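Local structure of YHR177W (Saccharomyces cerevisiae, 4M8B) at residues Gly78-Gly90 / Lys112-Ser124. The protein probably binds DNA through its WOPR domain, as a fungal transcription factor. Numbering follows the deposited sequence.
With EDO (1,2-ethanediol), chain D; nucleotides of chain A.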
ATOM      1  N   GLY C  78      -7.408   7.225   7.990  1.00 40.42           N
ATOM      2  CA  GLY C  78      -6.366   8.185   8.287  1.00 36.34           C
ATOM      3  C   GLY C  78      -5.977   8.930   7.027  1.00 38.67           C
ATOM      4  O   GLY C  78      -6.786   9.662   6.453  1.00 39.47           O
ATOM      5  N   LYS C  79      -4.738   8.744   6.593  1.00 36.09           N
ATOM      6  CA  LYS C  79      -4.269   9.355   5.360  1.00 34.21           C
ATOM      7  C   LYS C  79      -4.112   8.295   4.277  1.00 36.70           C
ATOM      8  O   LYS C  79      -3.622   8.579   3.185  1.00 27.30           O
ATOM      9  CB  LYS C  79      -2.948  10.087   5.602  1.00 34.02           C
ATOM     10  CG  LYS C  79      -3.021  11.136   6.700  1.00 40.60           C
ATOM     11  CD  LYS C  79      -1.692  11.855   6.886  1.00 48.24           C
ATOM     12  CE  LYS C  79      -1.794  12.921   7.966  1.00 41.17           C
ATOM     13  NZ  LYS C  79      -0.515  13.665   8.136  1.00 45.64           N
ATOM     14  N   PHE C  80      -4.533   7.073   4.591  1.00 32.37           N
ATOM     15  CA  PHE C  80      -4.458   5.963   3.647  1.00 25.28           C
ATOM     16  C   PHE C  80      -5.777   5.761   2.915  1.00 31.38           C
ATOM     17  O   PHE C  80      -6.842   6.093   3.432  1.00 38.95           O
ATOM     18  CB  PHE C  80      -4.111   4.659   4.367  1.00 23.54           C
ATOM     19  CG  PHE C  80      -2.740   4.636   4.971  1.00 29.07           C
ATOM     20  CD1 PHE C  80      -1.620   4.452   4.176  1.00 35.10           C
ATOM     21  CD2 PHE C  80      -2.568   4.773   6.339  1.00 46.81           C
ATOM     22  CE1 PHE C  80      -0.353   4.423   4.733  1.00 33.61           C
ATOM     23  CE2 PHE C  80      -1.306   4.743   6.902  1.00 46.83           C
ATOM     24  CZ  PHE C  80      -0.196   4.567   6.098  1.00 36.20           C
ATOM     25  N   LEU C  81      -5.695   5.212   1.709  1.00 27.18           N
ATOM     26  CA  LEU C  81      -6.872   4.692   1.030  1.00 23.90           C
ATOM     27  C   LEU C  81      -6.867   3.176   1.193  1.00 27.55           C
ATOM     28  O   LEU C  81      -5.815   2.543   1.115  1.00 34.14           O
ATOM     29  CB  LEU C  81      -6.874   5.081  -0.450  1.00 27.35           C
ATOM     30  CG  LEU C  81      -7.204   6.549  -0.726  1.00 33.81           C
ATOM     31  CD1 LEU C  81      -7.197   6.854  -2.216  1.00 22.16           C
ATOM     32  CD2 LEU C  81      -8.548   6.899  -0.114  1.00 34.83           C
ATOM     33  N   VAL C  82      -8.035   2.597   1.442  1.00 24.11           N
ATOM     34  CA  VAL C  82      -8.141   1.155   1.636  1.00 24.64           C
ATOM     35  C   VAL C  82      -9.122   0.528   0.649  1.00 27.90           C
ATOM     36  O   VAL C  82     -10.163   1.107   0.340  1.00 30.31           O
ATOM     37  CB  VAL C  82      -8.567   0.810   3.077  1.00 22.07           C
ATOM     38  CG1 VAL C  82      -8.767  -0.688   3.229  1.00 25.62           C
ATOM     39  CG2 VAL C  82      -7.528   1.304   4.061  1.00 29.84           C
ATOM     40  N   TYR C  83      -8.783  -0.658   0.157  1.00 21.42           N
ATOM     41  CA  TYR C  83      -9.637  -1.365  -0.788  1.00 21.04           C
ATOM     42  C   TYR C  83      -9.775  -2.831  -0.384  1.00 29.91           C
ATOM     43  O   TYR C  83      -8.872  -3.401   0.228  1.00 28.08           O
ATOM     44  CB  TYR C  83      -9.056  -1.275  -2.197  1.00 21.69           C
ATOM     45  CG  TYR C  83      -8.718   0.124  -2.662  1.00 18.33           C
ATOM     46  CD1 TYR C  83      -7.550   0.749  -2.257  1.00 18.52           C
ATOM     47  CD2 TYR C  83      -9.553   0.809  -3.532  1.00 12.13           C
ATOM     48  CE1 TYR C  83      -7.231   2.023  -2.693  1.00 20.20           C
ATOM     49  CE2 TYR C  83      -9.241   2.082  -3.972  1.00 11.98           C
ATOM     50  CZ  TYR C  83      -8.079   2.683  -3.550  1.00 18.22           C
ATOM     51  OH  TYR C  83      -7.765   3.950  -3.984  1.00 24.62           O
ATOM     52  N   ARG C  84     -10.901  -3.443  -0.736  1.00 31.31           N
ATOM     53  CA  ARG C  84     -11.152  -4.837  -0.389  1.00 26.49           C
ATOM     54  C   ARG C  84     -11.365  -5.693  -1.630  1.00 29.93           C
ATOM     55  O   ARG C  84     -12.107  -5.311  -2.532  1.00 36.32           O
ATOM     56  CB  ARG C  84     -12.361  -4.939   0.542  1.00 33.62           C
ATOM     57  CG  ARG C  84     -12.221  -4.100   1.798  1.00 40.79           C
ATOM     58  CD  ARG C  84     -12.733  -4.841   3.013  1.00 42.04           C
ATOM     59  NE  ARG C  84     -14.188  -4.845   3.072  1.00 57.14           N
ATOM     60  CZ  ARG C  84     -14.906  -5.778   3.686  1.00 57.90           C
ATOM     61  NH1 ARG C  84     -14.302  -6.794   4.286  1.00 55.16           N
ATOM     62  NH2 ARG C  84     -16.227  -5.697   3.690  1.00 58.82           N
ATOM     63  N   GLU C  85     -10.706  -6.847  -1.679  1.00 30.05           N
ATOM     64  CA  GLU C  85     -10.873  -7.759  -2.805  1.00 35.56           C
ATOM     65  C   GLU C  85     -12.172  -8.546  -2.669  1.00 45.59           C
ATOM     66  O   GLU C  85     -12.528  -8.987  -1.574  1.00 50.93           O
ATOM     67  CB  GLU C  85      -9.697  -8.731  -2.913  1.00 37.86           C
ATOM     68  CG  GLU C  85      -9.726  -9.561  -4.190  1.00 48.36           C
ATOM     69  CD  GLU C  85      -8.997 -10.884  -4.059  1.00 47.75           C
ATOM     70  OE1 GLU C  85      -8.560 -11.218  -2.939  1.00 53.45           O
ATOM     71  OE2 GLU C  85      -8.867 -11.594  -5.079  1.00 60.31           O
ATOM     72  N   TYR C  86     -12.875  -8.721  -3.785  1.00 54.96           N
ATOM     73  CA  TYR C  86     -14.123  -9.477  -3.795  1.00 54.04           C
ATOM     74  C   TYR C  86     -14.227 -10.403  -5.006  1.00 61.91           C
ATOM     75  O   TYR C  86     -13.759 -10.073  -6.096  1.00 58.08           O
ATOM     76  CB  TYR C  86     -15.330  -8.533  -3.746  1.00 45.64           C
ATOM     77  CG  TYR C  86     -15.504  -7.677  -4.982  1.00 50.39           C
ATOM     78  CD1 TYR C  86     -16.180  -8.157  -6.094  1.00 53.88           C
ATOM     79  CD2 TYR C  86     -15.007  -6.384  -5.031  1.00 56.67           C
ATOM     80  CE1 TYR C  86     -16.345  -7.378  -7.222  1.00 59.87           C
ATOM     81  CE2 TYR C  86     -15.170  -5.597  -6.157  1.00 53.20           C
ATOM     82  CZ  TYR C  86     -15.839  -6.099  -7.248  1.00 54.40           C
ATOM     83  OH  TYR C  86     -16.003  -5.319  -8.371  1.00 54.15           O
ATOM     84  N   ASN C  87     -14.844 -11.565  -4.801  1.00 83.06           N
ATOM     85  CA  ASN C  87     -15.118 -12.505  -5.883  1.00 75.70           C
ATOM     86  C   ASN C  87     -16.587 -12.912  -5.897  1.00 82.73           C
ATOM     87  O   ASN C  87     -17.374 -12.454  -5.068  1.00 74.98           O
ATOM     88  CB  ASN C  87     -14.237 -13.751  -5.758  1.00 62.60           C
ATOM     89  CG  ASN C  87     -12.775 -13.460  -6.015  1.00 70.01           C
ATOM     90  OD1 ASN C  87     -12.434 -12.491  -6.693  1.00 85.52           O
ATOM     91  ND2 ASN C  87     -11.899 -14.302  -5.478  1.00 70.95           N
ATOM     92  N   ARG C  88     -16.953 -13.775  -6.840  1.00 90.19           N
ATOM     93  CA  ARG C  88     -18.311 -14.302  -6.910  1.00 94.17           C
ATOM     94  C   ARG C  88     -18.354 -15.757  -6.450  1.00 98.70           C
ATOM     95  O   ARG C  88     -17.340 -16.455  -6.487  1.00 89.47           O
ATOM     96  CB  ARG C  88     -18.871 -14.157  -8.326  1.00 94.24           C
ATOM     97  CG  ARG C  88     -17.864 -14.452  -9.424  1.00 92.64           C
ATOM     98  CD  ARG C  88     -18.439 -14.116 -10.790  1.00102.02           C
ATOM     99  NE  ARG C  88     -19.659 -14.868 -11.061  1.00129.98           N
ATOM    100  CZ  ARG C  88     -20.415 -14.700 -12.141  1.00120.73           C
ATOM    101  NH1 ARG C  88     -20.078 -13.799 -13.054  1.00102.91           N
ATOM    102  NH2 ARG C  88     -21.510 -15.430 -12.306  1.00109.07           N
ATOM    103  N   LEU C  89     -19.528 -16.206  -6.017  1.00 99.02           N
ATOM    104  CA  LEU C  89     -19.678 -17.532  -5.414  1.00105.95           C
ATOM    105  C   LEU C  89     -19.603 -18.677  -6.428  1.00118.10           C
ATOM    106  O   LEU C  89     -19.308 -18.462  -7.604  1.00123.94           O
ATOM    107  CB  LEU C  89     -20.984 -17.612  -4.617  1.00114.35           C
ATOM    108  CG  LEU C  89     -21.070 -16.815  -3.311  1.00 87.20           C
ATOM    109  CD1 LEU C  89     -19.972 -17.242  -2.351  1.00 67.85           C
ATOM    110  CD2 LEU C  89     -21.018 -15.312  -3.560  1.00 92.12           C
ATOM    111  N   GLY C  90     -19.864 -19.893  -5.958  1.00114.81           N
ATOM    112  CA  GLY C  90     -19.791 -21.078  -6.797  1.00125.52           C
ATOM    113  C   GLY C  90     -21.039 -21.315  -7.626  1.00128.52           C
ATOM    114  O   GLY C  90     -21.263 -20.640  -8.631  1.00115.31           O
ATOM    115  N   LYS C 112     -24.296 -12.351  -6.864  1.00107.92           N
ATOM    116  CA  LYS C 112     -23.820 -12.317  -5.482  1.00112.67           C
ATOM    117  C   LYS C 112     -22.296 -12.416  -5.384  1.00111.90           C
ATOM    118  O   LYS C 112     -21.673 -13.253  -6.039  1.00 94.39           O
ATOM    119  CB  LYS C 112     -24.464 -13.440  -4.662  1.00114.97           C
ATOM    120  CG  LYS C 112     -25.624 -12.991  -3.783  1.00110.41           C
ATOM    121  CD  LYS C 112     -25.962 -14.048  -2.739  1.00105.48           C
ATOM    122  CE  LYS C 112     -26.935 -13.517  -1.696  1.00 99.34           C
ATOM    123  NZ  LYS C 112     -27.109 -14.465  -0.557  1.00 64.10           N
ATOM    124  N   TYR C 113     -21.706 -11.564  -4.549  1.00111.75           N
ATOM    125  CA  TYR C 113     -20.256 -11.532  -4.370  1.00 94.20           C
ATOM    126  C   TYR C 113     -19.852 -11.682  -2.902  1.00 93.62           C
ATOM    127  O   TYR C 113     -20.700 -11.682  -2.009  1.00 99.57           O
ATOM    128  CB  TYR C 113     -19.677 -10.236  -4.941  1.00 84.22           C
ATOM    129  CG  TYR C 113     -19.911 -10.054  -6.424  1.00 85.73           C
ATOM    130  CD1 TYR C 113     -19.163 -10.758  -7.354  1.00 84.22           C
ATOM    131  CD2 TYR C 113     -20.875  -9.170  -6.893  1.00 91.16           C
ATOM    132  CE1 TYR C 113     -19.369 -10.593  -8.710  1.00 92.73           C
ATOM    133  CE2 TYR C 113     -21.090  -9.000  -8.250  1.00 84.77           C
ATOM    134  CZ  TYR C 113     -20.333  -9.714  -9.153  1.00 88.99           C
ATOM    135  OH  TYR C 113     -20.538  -9.551 -10.504  1.00 85.24           O
ATOM    136  N   PHE C 114     -18.551 -11.812  -2.656  1.00 78.41           N
ATOM    137  CA  PHE C 114     -18.043 -11.930  -1.291  1.00 72.81           C
ATOM    138  C   PHE C 114     -16.643 -11.342  -1.155  1.00 74.69           C
ATOM    139  O   PHE C 114     -15.879 -11.299  -2.118  1.00 66.95           O
ATOM    140  CB  PHE C 114     -18.040 -13.392  -0.835  1.00 72.41           C
ATOM    141  CG  PHE C 114     -16.966 -14.231  -1.476  1.00 67.75           C
ATOM    142  CD1 PHE C 114     -17.058 -14.604  -2.806  1.00 72.75           C
ATOM    143  CD2 PHE C 114     -15.871 -14.657  -0.741  1.00 56.86           C
ATOM    144  CE1 PHE C 114     -16.073 -15.378  -3.396  1.00 69.87           C
ATOM    145  CE2 PHE C 114     -14.884 -15.433  -1.326  1.00 61.42           C
ATOM    146  CZ  PHE C 114     -14.985 -15.793  -2.655  1.00 61.06           C
ATOM    147  N   TYR C 115     -16.313 -10.887   0.049  1.00 79.99           N
ATOM    148  CA  TYR C 115     -14.986 -10.354   0.325  1.00 49.63           C
ATOM    149  C   TYR C 115     -14.027 -11.471   0.727  1.00 54.27           C
ATOM    150  O   TYR C 115     -14.342 -12.297   1.584  1.00 67.33           O
ATOM    151  CB  TYR C 115     -15.056  -9.265   1.397  1.00 48.67           C
ATOM    152  CG  TYR C 115     -15.798  -8.027   0.938  1.00 56.88           C
ATOM    153  CD1 TYR C 115     -15.279  -7.220  -0.063  1.00 60.87           C
ATOM    154  CD2 TYR C 115     -17.013  -7.669   1.501  1.00 47.95           C
ATOM    155  CE1 TYR C 115     -15.950  -6.091  -0.492  1.00 54.39           C
ATOM    156  CE2 TYR C 115     -17.690  -6.535   1.077  1.00 53.57           C
ATOM    157  CZ  TYR C 115     -17.152  -5.752   0.080  1.00 49.26           C
ATOM    158  OH  TYR C 115     -17.814  -4.626  -0.350  1.00 61.79           O
ATOM    159  N   THR C 116     -12.858 -11.492   0.095  1.00 44.57           N
ATOM    160  CA  THR C 116     -11.898 -12.577   0.276  1.00 43.44           C
ATOM    161  C   THR C 116     -11.093 -12.449   1.568  1.00 50.74           C
ATOM    162  O   THR C 116     -10.679 -13.450   2.151  1.00 50.50           O
ATOM    163  CB  THR C 116     -10.929 -12.663  -0.915  1.00 37.13           C
ATOM    164  OG1 THR C 116     -10.113 -11.486  -0.953  1.00 55.69           O
ATOM    165  CG2 THR C 116     -11.704 -12.779  -2.220  1.00 53.09           C
ATOM    166  N   GLY C 117     -10.872 -11.217   2.007  1.00 49.47           N
ATOM    167  CA  GLY C 117     -10.074 -10.973   3.192  1.00 40.34           C
ATOM    168  C   GLY C 117      -8.782 -10.258   2.848  1.00 44.76           C
ATOM    169  O   GLY C 117      -8.156  -9.636   3.707  1.00 50.42           O
ATOM    170  N   LEU C 118      -8.380 -10.353   1.585  1.00 41.79           N
ATOM    171  CA  LEU C 118      -7.208  -9.632   1.106  1.00 37.82           C
ATOM    172  C   LEU C 118      -7.507  -8.136   1.088  1.00 38.21           C
ATOM    173  O   LEU C 118      -8.618  -7.719   0.759  1.00 34.50           O
ATOM    174  CB  LEU C 118      -6.815 -10.105  -0.293  1.00 31.02           C
ATOM    175  CG  LEU C 118      -5.577  -9.431  -0.892  1.00 41.20           C
ATOM    176  CD1 LEU C 118      -4.324  -9.852  -0.142  1.00 21.98           C
ATOM    177  CD2 LEU C 118      -5.448  -9.729  -2.381  1.00 20.36           C
ATOM    178  N   LEU C 119      -6.513  -7.334   1.450  1.00 30.22           N
ATOM    179  CA  LEU C 119      -6.687  -5.891   1.540  1.00 26.90           C
ATOM    180  C   LEU C 119      -5.510  -5.141   0.922  1.00 27.74           C
ATOM    181  O   LEU C 119      -4.389  -5.648   0.881  1.00 28.97           O
ATOM    182  CB  LEU C 119      -6.859  -5.473   3.003  1.00 33.39           C
ATOM    183  CG  LEU C 119      -8.130  -5.939   3.715  1.00 35.59           C
ATOM    184  CD1 LEU C 119      -7.944  -5.893   5.220  1.00 31.57           C
ATOM    185  CD2 LEU C 119      -9.304  -5.073   3.305  1.00 28.08           C
ATOM    186  N   LYS C 120      -5.774  -3.931   0.442  1.00 24.51           N
ATOM    187  CA  LYS C 120      -4.728  -3.061  -0.081  1.00 18.35           C
ATOM    188  C   LYS C 120      -4.882  -1.657   0.487  1.00 22.08           C
ATOM    189  O   LYS C 120      -5.990  -1.120   0.539  1.00 33.31           O
ATOM    190  CB  LYS C 120      -4.769  -3.020  -1.615  1.00 21.76           C
ATOM    191  CG  LYS C 120      -4.104  -1.794  -2.229  1.00 22.98           C
ATOM    192  CD  LYS C 120      -3.969  -1.915  -3.745  1.00 20.34           C
ATOM    193  CE  LYS C 120      -5.319  -2.067  -4.424  1.00 30.06           C
ATOM    194  NZ  LYS C 120      -5.185  -2.165  -5.906  1.00 21.78           N
ATOM    195  N   LYS C 121      -3.773  -1.071   0.925  1.00 18.68           N
ATOM    196  CA  LYS C 121      -3.779   0.319   1.367  1.00 28.22           C
ATOM    197  C   LYS C 121      -2.732   1.110   0.595  1.00 26.24           C
ATOM    198  O   LYS C 121      -1.653   0.600   0.297  1.00 28.82           O
ATOM    199  CB  LYS C 121      -3.565   0.424   2.881  1.00 16.76           C
ATOM    200  CG  LYS C 121      -2.185   0.029   3.361  1.00 29.11           C
ATOM    201  CD  LYS C 121      -2.209  -0.293   4.850  1.00 28.39           C
ATOM    202  CE  LYS C 121      -2.906   0.795   5.637  1.00 34.75           C
ATOM    203  NZ  LYS C 121      -3.014   0.444   7.082  1.00 46.92           N
ATOM    204  N   THR C 122      -3.061   2.352   0.256  1.00 19.70           N
ATOM    205  CA  THR C 122      -2.199   3.158  -0.598  1.00 29.36           C
ATOM    206  C   THR C 122      -1.902   4.502   0.042  1.00 26.36           C
ATOM    207  O   THR C 122      -2.673   4.995   0.863  1.00 37.66           O
ATOM    208  CB  THR C 122      -2.836   3.395  -1.987  1.00 38.68           C
ATOM    209  OG1 THR C 122      -4.060   4.125  -1.835  1.00 37.17           O
ATOM    210  CG2 THR C 122      -3.122   2.072  -2.682  1.00 24.24           C
ATOM    211  N   PHE C 123      -0.780   5.091  -0.351  1.00 24.43           N
ATOM    212  CA  PHE C 123      -0.365   6.387   0.156  1.00 26.49           C
ATOM    213  C   PHE C 123       0.477   7.084  -0.901  1.00 27.40           C
ATOM    214  O   PHE C 123       1.312   6.454  -1.551  1.00 32.57           O
ATOM    215  CB  PHE C 123       0.444   6.217   1.446  1.00 20.59           C
ATOM    216  CG  PHE C 123       0.860   7.515   2.079  1.00 18.01           C
ATOM    217  CD1 PHE C 123       1.999   8.179   1.650  1.00 26.23           C
ATOM    218  CD2 PHE C 123       0.116   8.068   3.107  1.00 30.87           C
ATOM    219  CE1 PHE C 123       2.384   9.374   2.232  1.00 31.01           C
ATOM    220  CE2 PHE C 123       0.494   9.264   3.694  1.00 22.35           C
ATOM    221  CZ  PHE C 123       1.630   9.918   3.256  1.00 26.07           C
ATOM    222  N   SER C 124       0.251   8.380  -1.084  1.00 26.82           N
ATOM    223  CA  SER C 124       1.040   9.158  -2.031  1.00 31.86           C
ATOM    224  C   SER C 124       1.757  10.298  -1.322  1.00 28.69           C
ATOM    225  O   SER C 124       1.171  10.995  -0.495  1.00 29.24           O
ATOM    226  CB  SER C 124       0.167   9.698  -3.167  1.00 28.97           C
ATOM    227  OG  SER C 124      -0.879  10.510  -2.667  1.00 65.11           O
TER
HETATM  228  C1  EDO D 301      -0.942   5.722  -4.231  1.00 36.45           C
HETATM  229  O1  EDO D 301       0.103   6.703  -4.207  1.00 58.14           O
HETATM  230  C2  EDO D 301      -1.502   5.641  -5.644  1.00 48.76           C
HETATM  231  O2  EDO D 301      -0.638   4.837  -6.455  1.00 44.03           O
ATOM    232  P    DG A  11      -4.164   9.367  -4.582  1.00 32.03           P
ATOM    233  OP1  DG A  11      -3.692  10.749  -4.811  1.00 28.07           O
ATOM    234  OP2  DG A  11      -3.180   8.333  -4.194  1.00 44.47           O
ATOM    235  O5'  DG A  11      -5.316   9.406  -3.474  1.00 33.76           O
ATOM    236  C5'  DG A  11      -5.927  10.635  -3.068  1.00 40.92           C
ATOM    237  C4'  DG A  11      -6.962  11.140  -4.064  1.00 44.89           C
ATOM    238  O4'  DG A  11      -7.785  10.051  -4.533  1.00 39.48           O
ATOM    239  C3'  DG A  11      -7.978  12.124  -3.503  1.00 49.63           C
ATOM    240  O3'  DG A  11      -7.463  13.448  -3.560  1.00 40.65           O
ATOM    241  C2'  DG A  11      -9.208  11.929  -4.393  1.00 36.70           C
ATOM    242  C1'  DG A  11      -9.015  10.552  -5.015  1.00 27.12           C
ATOM    243  N9   DG A  11     -10.062   9.565  -4.738  1.00 23.71           N
ATOM    244  C8   DG A  11      -9.918   8.363  -4.086  1.00 34.46           C
ATOM    245  N7   DG A  11     -11.027   7.676  -4.001  1.00 32.21           N
ATOM    246  C5   DG A  11     -11.969   8.468  -4.641  1.00 25.22           C
ATOM    247  C6   DG A  11     -13.348   8.246  -4.864  1.00 31.00           C
ATOM    248  O6   DG A  11     -14.041   7.272  -4.530  1.00 21.97           O
ATOM    249  N1   DG A  11     -13.931   9.306  -5.555  1.00 29.74           N
ATOM    250  C2   DG A  11     -13.267  10.435  -5.976  1.00 35.86           C
ATOM    251  N2   DG A  11     -13.999  11.351  -6.629  1.00 34.24           N
ATOM    252  N3   DG A  11     -11.974  10.653  -5.773  1.00 34.18           N
ATOM    253  C4   DG A  11     -11.391   9.632  -5.101  1.00 27.93           C
ATOM    254  P    DT A  10      -4.128   3.399  -7.362  1.00 29.16           P
ATOM    255  OP1  DT A  10      -2.672   3.604  -7.548  1.00 22.82           O
ATOM    256  OP2  DT A  10      -4.619   2.431  -6.359  1.00 31.71           O
ATOM    257  O5'  DT A  10      -4.793   4.817  -7.068  1.00 23.84           O
ATOM    258  C5'  DT A  10      -4.522   5.888  -7.957  1.00 26.15           C
ATOM    259  C4'  DT A  10      -5.284   7.156  -7.593  1.00 29.98           C
ATOM    260  O4'  DT A  10      -6.672   7.056  -8.017  1.00 34.12           O
ATOM    261  C3'  DT A  10      -5.342   7.523  -6.107  1.00 27.68           C
ATOM    262  O3'  DT A  10      -4.914   8.890  -5.927  1.00 34.02           O
ATOM    263  C2'  DT A  10      -6.822   7.326  -5.777  1.00 28.84           C
ATOM    264  C1'  DT A  10      -7.449   7.777  -7.085  1.00 29.22           C
ATOM    265  N1   DT A  10      -8.911   7.487  -7.297  1.00 26.96           N
ATOM    266  C2   DT A  10      -9.712   8.431  -7.927  1.00 45.23           C
ATOM    267  O2   DT A  10      -9.316   9.515  -8.330  1.00 51.35           O
ATOM    268  N3   DT A  10     -11.027   8.062  -8.076  1.00 24.28           N
ATOM    269  C4   DT A  10     -11.612   6.875  -7.673  1.00 33.64           C
ATOM    270  O4   DT A  10     -12.807   6.651  -7.860  1.00 20.79           O
ATOM    271  C5   DT A  10     -10.718   5.937  -7.025  1.00 24.93           C
ATOM    272  C7   DT A  10     -11.223   4.610  -6.536  1.00 35.61           C
ATOM    273  C6   DT A  10      -9.431   6.281  -6.872  1.00 11.22           C
TER
HETATM  274  O   HOH W   1      -5.347   4.118  -4.190  1.00 21.75           O
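Leu81 and Tyr83 pair in antiparallel fashion with Thr122 and Lys120 through two backbone hydrogen bonds each, Leu81 O taking Thr122 N at 2.9 Å. Between Arg84 and Tyr86 the register shifts by two residues at a beta bulge, beyond which Asn87 and Phe114 form another doubly bonded pair. At the bulge Glu85, its CG anti to the backbone N (chi1 -171°), extends OE1 to the hydroxyl OG1 of Thr116, which donates from above the carboxylate plane; OG1 also accepts from Leu118 N in an ST turn where the chain turns a corner at Gly117.

Arg84 and Tyr115 share a face of the sheet, the guanidinium flat on the ring, centres 3.7 Å apart, while Arg84 CG and CD rest against Leu119 CD2. The edge of Tyr86 points at the face of Tyr113 in a T-shaped pair, planes at 71°. Lys121, bent at chi3, carries CE over the Phe80 ring in a CH-pi contact; its NZ, 4.7 Å from the centroid of the Phe80 ring, adds a cation-pi contact and also donates to Ile13 O.

In this complex the face of Leu81, Tyr83 and Thr122 meets the DNA: a water links Thr122 OG1 to O5' and OP2 of DT10 of chain A, and Leu81 CD1 packs against O5' of DG11 and C2' of DT10, both of chain A.

Within the WOPR-domain sheet, strand 80-88 lies between strands 75-77 and 113-128, the latter pairing onward with strand 137-147; helix 16-28 packs against Phe80 and Phe123 through Leu19.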